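Local coordinates for leucine-rich repeat protein (Bacteroides thetaiotaomicron, PDB 4ECN) that is of unknown function but, as an extracellular leucine-rich repeat protein, probably binds other proteins through the surface of its solenoid, at residues V760-F765 against G782-R787; N706-S711 against F737-S742. One frame throughout, in Å; residues are numbered along the deposited sequence.

How the interactions relate
Interactions 1 and 2 are two rungs of the same leucine-rich repeat solenoid, met in series along the chain: 706-711 packs on 737-742 before 760-765 packs on 782-787. Their centres lie about 9 Å apart, and segments 737-742 and 760-765 join them directly. Asn763 OD1 probably accepts a hydrogen bond from Leu740 N (3.0 Å), while Cys764 N probably donates one to Leu740 O (2.8 Å). The Tyr762 ring also stacks with that of Phe737. Asn707, Asn738, Asn763 and Gln786 occupy corresponding places in successive coils of the solenoid. The sodium ion bound at Gln314 and Val317 lies far back in the chain, by edge strand 317-319 of the earlier sheet, and takes no part in either contact.

Interaction 1: residues V760-F765 against G782-R787; sequences VSYNCF and GIRHQR
Gln786 reaches across to the loop 760-765 and grips it with both ends of its amide. OE1 of Gln786 accepts from Phe765 N at 3.0 Å, the donor N lying in the amide plane on a lone pair of the oxygen. Asn738 OD1 takes Met709 N in the same way, so Gln786 appears to stand where asparagine stands in the preceding coils. The same OE1 of Gln786 sits at the edge of the Phe765 ring, close to its plane. NE2 of Gln786 donates to Val760 O (3.2 Å). A bend at chi2 (-57°) brings the amide back to these backbone groups. Val760 O has a second donor, Asn763 ND2 at 2.9 Å, which comes from the opposite face of the carbonyl plane.

Farther out, Tyr762 and His785 form an offset stack, with ring centroids 4.5 Å apart and planes inclined by 17°. CB of His785 lies over the centre of the Tyr762 ring, 3.7 Å from its centroid, as a CH-pi contact. NH2 of Arg787 lies over the other face of the imidazole, and NH1 of Arg787 bonds to Gln786 O and to Ser815 O, which helps set the guanidinium in place. Ser761 OG accepts from Arg784 N (2.8 Å) and is also bonded to Asp759 OD1.

Between these side chains the backbones are tied by Val760 N to Gly782 O, Tyr762 N to Arg784 O and Arg787 N to Asn763 O. Asn816 acts as second shell for the glutamine: its OD1 takes the N-H of Gln786, and its ND2 holds Ile783 O. The two segments leave neighbouring strands 757-759 and 780-782 of a parallel sheet, and strand 810-812 follows next in order.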
loop_
_atom_site.group_PDB
_atom_site.type_symbol
_atom_site.label_atom_id
_atom_site.label_comp_id
_atom_site.label_asym_id
_atom_site.label_seq_id
_atom_site.Cartn_x
_atom_site.Cartn_y
_atom_site.Cartn_z
ATOM N N VAL A 760 -30.274 -21.806 -18.199
ATOM C CA VAL A 760 -29.971 -22.531 -19.430
ATOM C C VAL A 760 -30.083 -21.567 -20.628
ATOM O O VAL A 760 -30.315 -22.018 -21.757
ATOM C CB VAL A 760 -30.814 -23.819 -19.653
ATOM C CG1 VAL A 760 -30.287 -24.958 -18.807
ATOM C CG2 VAL A 760 -32.305 -23.599 -19.416
ATOM N N SER A 761 -29.871 -20.241 -20.382
ATOM C CA SER A 761 -29.907 -19.227 -21.436
ATOM C C SER A 761 -28.789 -19.452 -22.434
ATOM O O SER A 761 -27.709 -19.911 -22.043
ATOM C CB SER A 761 -29.810 -17.822 -20.859
ATOM O OG SER A 761 -30.951 -17.561 -20.063
ATOM N N TYR A 762 -29.044 -19.128 -23.726
ATOM C CA TYR A 762 -28.088 -19.279 -24.833
ATOM C C TYR A 762 -27.736 -20.757 -24.972
ATOM O O TYR A 762 -26.664 -21.202 -24.575
ATOM C CB TYR A 762 -26.840 -18.399 -24.627
ATOM C CG TYR A 762 -27.140 -16.911 -24.604
ATOM C CD1 TYR A 762 -27.503 -16.269 -23.423
ATOM C CD2 TYR A 762 -27.020 -16.137 -25.755
ATOM C CE1 TYR A 762 -27.771 -14.902 -23.395
ATOM C CE2 TYR A 762 -27.275 -14.767 -25.736
ATOM C CZ TYR A 762 -27.673 -14.154 -24.558
ATOM O OH TYR A 762 -27.940 -12.798 -24.546
ATOM N N ASN A 763 -28.719 -21.525 -25.429
ATOM C CA ASN A 763 -28.643 -22.957 -25.656
ATOM C C ASN A 763 -29.483 -23.262 -26.876
ATOM O O ASN A 763 -29.847 -22.325 -27.605
ATOM C CB ASN A 763 -29.063 -23.763 -24.416
ATOM C CG ASN A 763 -27.893 -24.069 -23.497
ATOM O OD1 ASN A 763 -27.042 -24.892 -23.809
ATOM N ND2 ASN A 763 -27.825 -23.426 -22.344
ATOM N N CYS A 764 -29.772 -24.553 -27.128
ATOM C CA CYS A 764 -30.505 -24.943 -28.312
ATOM C C CYS A 764 -31.771 -25.718 -27.945
ATOM O O CYS A 764 -32.049 -26.758 -28.543
ATOM C CB CYS A 764 -29.603 -25.757 -29.229
ATOM S SG CYS A 764 -28.000 -24.984 -29.552
ATOM N N PHE A 765 -32.593 -25.151 -27.044
ATOM C CA PHE A 765 -33.860 -25.749 -26.634
ATOM C C PHE A 765 -35.016 -25.252 -27.524
ATOM O O PHE A 765 -35.279 -24.047 -27.605
ATOM C CB PHE A 765 -34.147 -25.451 -25.166
ATOM C CG PHE A 765 -33.284 -26.203 -24.178
ATOM C CD1 PHE A 765 -33.503 -27.556 -23.926
ATOM C CD2 PHE A 765 -32.332 -25.536 -23.415
ATOM C CE1 PHE A 765 -32.751 -28.234 -22.967
ATOM C CE2 PHE A 765 -31.584 -26.215 -22.455
ATOM C CZ PHE A 765 -31.789 -27.561 -22.246
ATOM N N GLY A 782 -33.968 -19.430 -15.875
ATOM C CA GLY A 782 -33.662 -18.683 -17.092
ATOM C C GLY A 782 -33.431 -19.576 -18.298
ATOM O O GLY A 782 -32.721 -20.576 -18.208
ATOM N N ILE A 783 -34.058 -19.228 -19.424
ATOM C CA ILE A 783 -33.977 -19.931 -20.695
ATOM C C ILE A 783 -34.071 -18.847 -21.800
ATOM O O ILE A 783 -34.812 -18.978 -22.766
ATOM C CB ILE A 783 -35.058 -21.060 -20.780
ATOM C CG1 ILE A 783 -34.871 -21.946 -22.046
ATOM C CG2 ILE A 783 -36.488 -20.505 -20.646
ATOM C CD1 ILE A 783 -35.606 -23.201 -22.072
ATOM N N ARG A 784 -33.306 -17.773 -21.650
ATOM C CA ARG A 784 -33.275 -16.695 -22.641
ATOM C C ARG A 784 -32.535 -17.096 -23.912
ATOM O O ARG A 784 -31.654 -17.952 -23.859
ATOM C CB ARG A 784 -32.573 -15.464 -22.044
ATOM C CG ARG A 784 -33.490 -14.457 -21.353
ATOM C CD ARG A 784 -32.772 -13.147 -21.047
ATOM N NE ARG A 784 -32.040 -12.616 -22.209
ATOM C CZ ARG A 784 -32.505 -11.708 -23.068
ATOM N NH1 ARG A 784 -33.706 -11.159 -22.889
ATOM N NH2 ARG A 784 -31.761 -11.323 -24.100
ATOM N N HIS A 785 -32.860 -16.461 -25.042
ATOM C CA HIS A 785 -32.118 -16.532 -26.312
ATOM C C HIS A 785 -31.745 -17.969 -26.807
ATOM O O HIS A 785 -30.565 -18.273 -26.997
ATOM C CB HIS A 785 -30.810 -15.742 -26.095
ATOM C CG HIS A 785 -30.256 -15.104 -27.311
ATOM N ND1 HIS A 785 -29.566 -15.835 -28.251
ATOM C CD2 HIS A 785 -30.235 -13.799 -27.663
ATOM C CE1 HIS A 785 -29.195 -14.966 -29.176
ATOM N NE2 HIS A 785 -29.575 -13.729 -28.867
ATOM N N GLN A 786 -32.739 -18.813 -27.082
ATOM C CA GLN A 786 -32.502 -20.158 -27.621
ATOM C C GLN A 786 -32.366 -20.081 -29.124
ATOM O O GLN A 786 -33.240 -19.515 -29.805
ATOM C CB GLN A 786 -33.620 -21.143 -27.243
ATOM C CG GLN A 786 -33.877 -21.294 -25.757
ATOM C CD GLN A 786 -32.647 -21.709 -25.027
ATOM O OE1 GLN A 786 -32.069 -22.754 -25.295
ATOM N NE2 GLN A 786 -32.207 -20.880 -24.099
ATOM N N ARG A 787 -31.267 -20.627 -29.656
ATOM C CA ARG A 787 -31.025 -20.614 -31.099
ATOM C C ARG A 787 -30.475 -21.914 -31.556
ATOM O O ARG A 787 -29.845 -22.609 -30.759
ATOM C CB ARG A 787 -30.032 -19.502 -31.505
ATOM C CG ARG A 787 -30.370 -18.067 -31.129
ATOM C CD ARG A 787 -31.534 -17.494 -31.899
ATOM N NE ARG A 787 -31.736 -16.103 -31.503
ATOM C CZ ARG A 787 -32.554 -15.715 -30.530
ATOM N NH1 ARG A 787 -33.289 -16.608 -29.875
ATOM N NH2 ARG A 787 -32.653 -14.431 -30.215
#

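Interaction 2: residues N706-S711 against F737-S742; sequences NNLMTS and FNKLTS
The asparagine ladder of a leucine-rich repeat solenoid runs through this contact, where two consecutive turns leave their short parallel strands and continue almost in the same direction, 8° apart. The rung between these two coils is the buried Asn738. OD1 of Asn738 accepts from the backbone N of selenomethionine Met709 at 3.3 Å, the donor N lying in the amide plane on a lone pair. ND2 of the same residue turns to Leu735 O and Leu704 O, and so ties its own turn to the preceding one. Asn738 CG stands anti to its carbonyl carbon, beside the backbone N (chi1 -80°), which brings the amide up to the backbone of Asn707 and Met709.

Backbone bonds repeat along the pair: Asn707 N to Phe737 O (3.1 Å) and Lys739 N to Met709 O (2.8 Å). At the far end Thr710 O accepts twice from Thr741, from N at 2.9 Å and from OG1 at 3.1 Å. At the near end the Asn706 amide lies alongside Phe737, its plane 15° from that of the ring, with ND2 of Asn706 3.4 Å from Phe737 CB. CB of Met709 packs on CD2 of Leu740.

The two coils are joined by amide and backbone hydrogen bonds, with few apolar side-chain contacts between them, and the buried asparagine satisfies main-chain groups where the curved turns lack regular strand pairing.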
loop_
_atom_site.group_PDB
_atom_site.type_symbol
_atom_site.label_atom_id
_atom_site.label_comp_id
_atom_site.label_asym_id
_atom_site.label_seq_id
_atom_site.Cartn_x
_atom_site.Cartn_y
_atom_site.Cartn_z
ATOM N N ASN A 706 -20.457 -21.686 -20.799
ATOM C CA ASN A 706 -19.487 -21.550 -21.890
ATOM C C ASN A 706 -18.705 -22.845 -22.051
ATOM O O ASN A 706 -17.505 -22.911 -21.785
ATOM C CB ASN A 706 -18.564 -20.358 -21.695
ATOM C CG ASN A 706 -19.318 -19.059 -21.674
ATOM O OD1 ASN A 706 -19.795 -18.606 -20.615
ATOM N ND2 ASN A 706 -19.412 -18.414 -22.828
ATOM N N ASN A 707 -19.433 -23.889 -22.471
ATOM C CA ASN A 707 -18.919 -25.221 -22.739
ATOM C C ASN A 707 -19.616 -25.767 -23.978
ATOM O O ASN A 707 -20.357 -25.020 -24.639
ATOM C CB ASN A 707 -19.045 -26.132 -21.535
ATOM C CG ASN A 707 -17.887 -25.919 -20.587
ATOM O OD1 ASN A 707 -16.742 -26.256 -20.897
ATOM N ND2 ASN A 707 -18.144 -25.335 -19.426
ATOM N N LEU A 708 -19.304 -27.027 -24.350
ATOM C CA LEU A 708 -19.727 -27.626 -25.615
ATOM C C LEU A 708 -20.735 -28.785 -25.482
ATOM O O LEU A 708 -20.809 -29.618 -26.388
ATOM C CB LEU A 708 -18.462 -28.152 -26.306
ATOM C CG LEU A 708 -17.389 -27.109 -26.638
ATOM C CD1 LEU A 708 -16.096 -27.775 -26.999
ATOM C CD2 LEU A 708 -17.844 -26.152 -27.727
HETATM N N MSE A 709 -21.545 -28.804 -24.414
HETATM C CA MSE A 709 -22.529 -29.862 -24.183
HETATM C C MSE A 709 -23.745 -29.700 -25.080
HETATM O O MSE A 709 -24.246 -28.592 -25.213
HETATM C CB MSE A 709 -22.962 -29.860 -22.711
HETATM C CG MSE A 709 -21.873 -30.380 -21.776
HETATM SE SE MSE A 709 -22.376 -30.193 -19.921
HETATM C CE MSE A 709 -21.453 -28.556 -19.554
ATOM N N THR A 710 -24.227 -30.790 -25.686
ATOM C CA THR A 710 -25.405 -30.738 -26.571
ATOM C C THR A 710 -26.647 -31.394 -25.913
ATOM O O THR A 710 -27.770 -31.296 -26.445
ATOM C CB THR A 710 -25.105 -31.413 -27.903
ATOM O OG1 THR A 710 -24.799 -32.794 -27.675
ATOM C CG2 THR A 710 -23.999 -30.714 -28.674
ATOM N N SER A 711 -26.431 -32.068 -24.760
ATOM C CA SER A 711 -27.467 -32.733 -23.977
ATOM C C SER A 711 -26.916 -33.223 -22.679
ATOM O O SER A 711 -25.721 -33.488 -22.582
ATOM C CB SER A 711 -28.072 -33.910 -24.743
ATOM O OG SER A 711 -27.116 -34.932 -24.964
ATOM N N PHE A 737 -24.676 -20.706 -22.394
ATOM C CA PHE A 737 -23.692 -20.773 -23.472
ATOM C C PHE A 737 -23.140 -22.184 -23.631
ATOM O O PHE A 737 -21.948 -22.432 -23.490
ATOM C CB PHE A 737 -22.546 -19.760 -23.267
ATOM C CG PHE A 737 -23.046 -18.335 -23.291
ATOM C CD1 PHE A 737 -23.310 -17.694 -24.495
ATOM C CD2 PHE A 737 -23.279 -17.645 -22.110
ATOM C CE1 PHE A 737 -23.789 -16.384 -24.517
ATOM C CE2 PHE A 737 -23.746 -16.330 -22.135
ATOM C CZ PHE A 737 -24.010 -15.711 -23.341
ATOM N N ASN A 738 -24.034 -23.101 -23.937
ATOM C CA ASN A 738 -23.745 -24.476 -24.327
ATOM C C ASN A 738 -24.517 -24.710 -25.610
ATOM O O ASN A 738 -24.933 -23.740 -26.262
ATOM C CB ASN A 738 -24.072 -25.491 -23.219
ATOM C CG ASN A 738 -23.019 -25.597 -22.155
ATOM O OD1 ASN A 738 -22.168 -26.480 -22.198
ATOM N ND2 ASN A 738 -23.049 -24.694 -21.184
ATOM N N LYS A 739 -24.744 -25.962 -25.968
ATOM C CA LYS A 739 -25.479 -26.298 -27.181
ATOM C C LYS A 739 -26.584 -27.318 -26.834
ATOM O O LYS A 739 -26.991 -28.107 -27.694
ATOM C CB LYS A 739 -24.487 -26.839 -28.232
ATOM C CG LYS A 739 -23.495 -25.808 -28.774
ATOM C CD LYS A 739 -22.420 -26.519 -29.607
ATOM C CE LYS A 739 -21.415 -25.607 -30.280
ATOM N NZ LYS A 739 -20.383 -26.382 -31.030
ATOM N N LEU A 740 -27.083 -27.269 -25.575
ATOM C CA LEU A 740 -28.069 -28.204 -25.012
ATOM C C LEU A 740 -29.373 -28.177 -25.746
ATOM O O LEU A 740 -29.906 -27.110 -26.011
ATOM C CB LEU A 740 -28.358 -27.924 -23.520
ATOM C CG LEU A 740 -27.164 -27.939 -22.570
ATOM C CD1 LEU A 740 -27.452 -27.151 -21.319
ATOM C CD2 LEU A 740 -26.695 -29.329 -22.308
ATOM N N THR A 741 -29.898 -29.365 -26.040
ATOM C CA THR A 741 -31.182 -29.576 -26.728
ATOM C C THR A 741 -32.137 -30.326 -25.818
ATOM O O THR A 741 -33.336 -30.322 -26.086
ATOM C CB THR A 741 -31.005 -30.333 -28.080
ATOM O OG1 THR A 741 -30.478 -31.656 -27.869
ATOM C CG2 THR A 741 -30.137 -29.564 -29.069
ATOM N N SER A 742 -31.602 -30.986 -24.756
ATOM C CA SER A 742 -32.378 -31.777 -23.795
ATOM C C SER A 742 -31.668 -31.980 -22.462
ATOM O O SER A 742 -30.442 -31.907 -22.353
ATOM C CB SER A 742 -32.728 -33.158 -24.363
ATOM O OG SER A 742 -31.620 -33.969 -24.725
#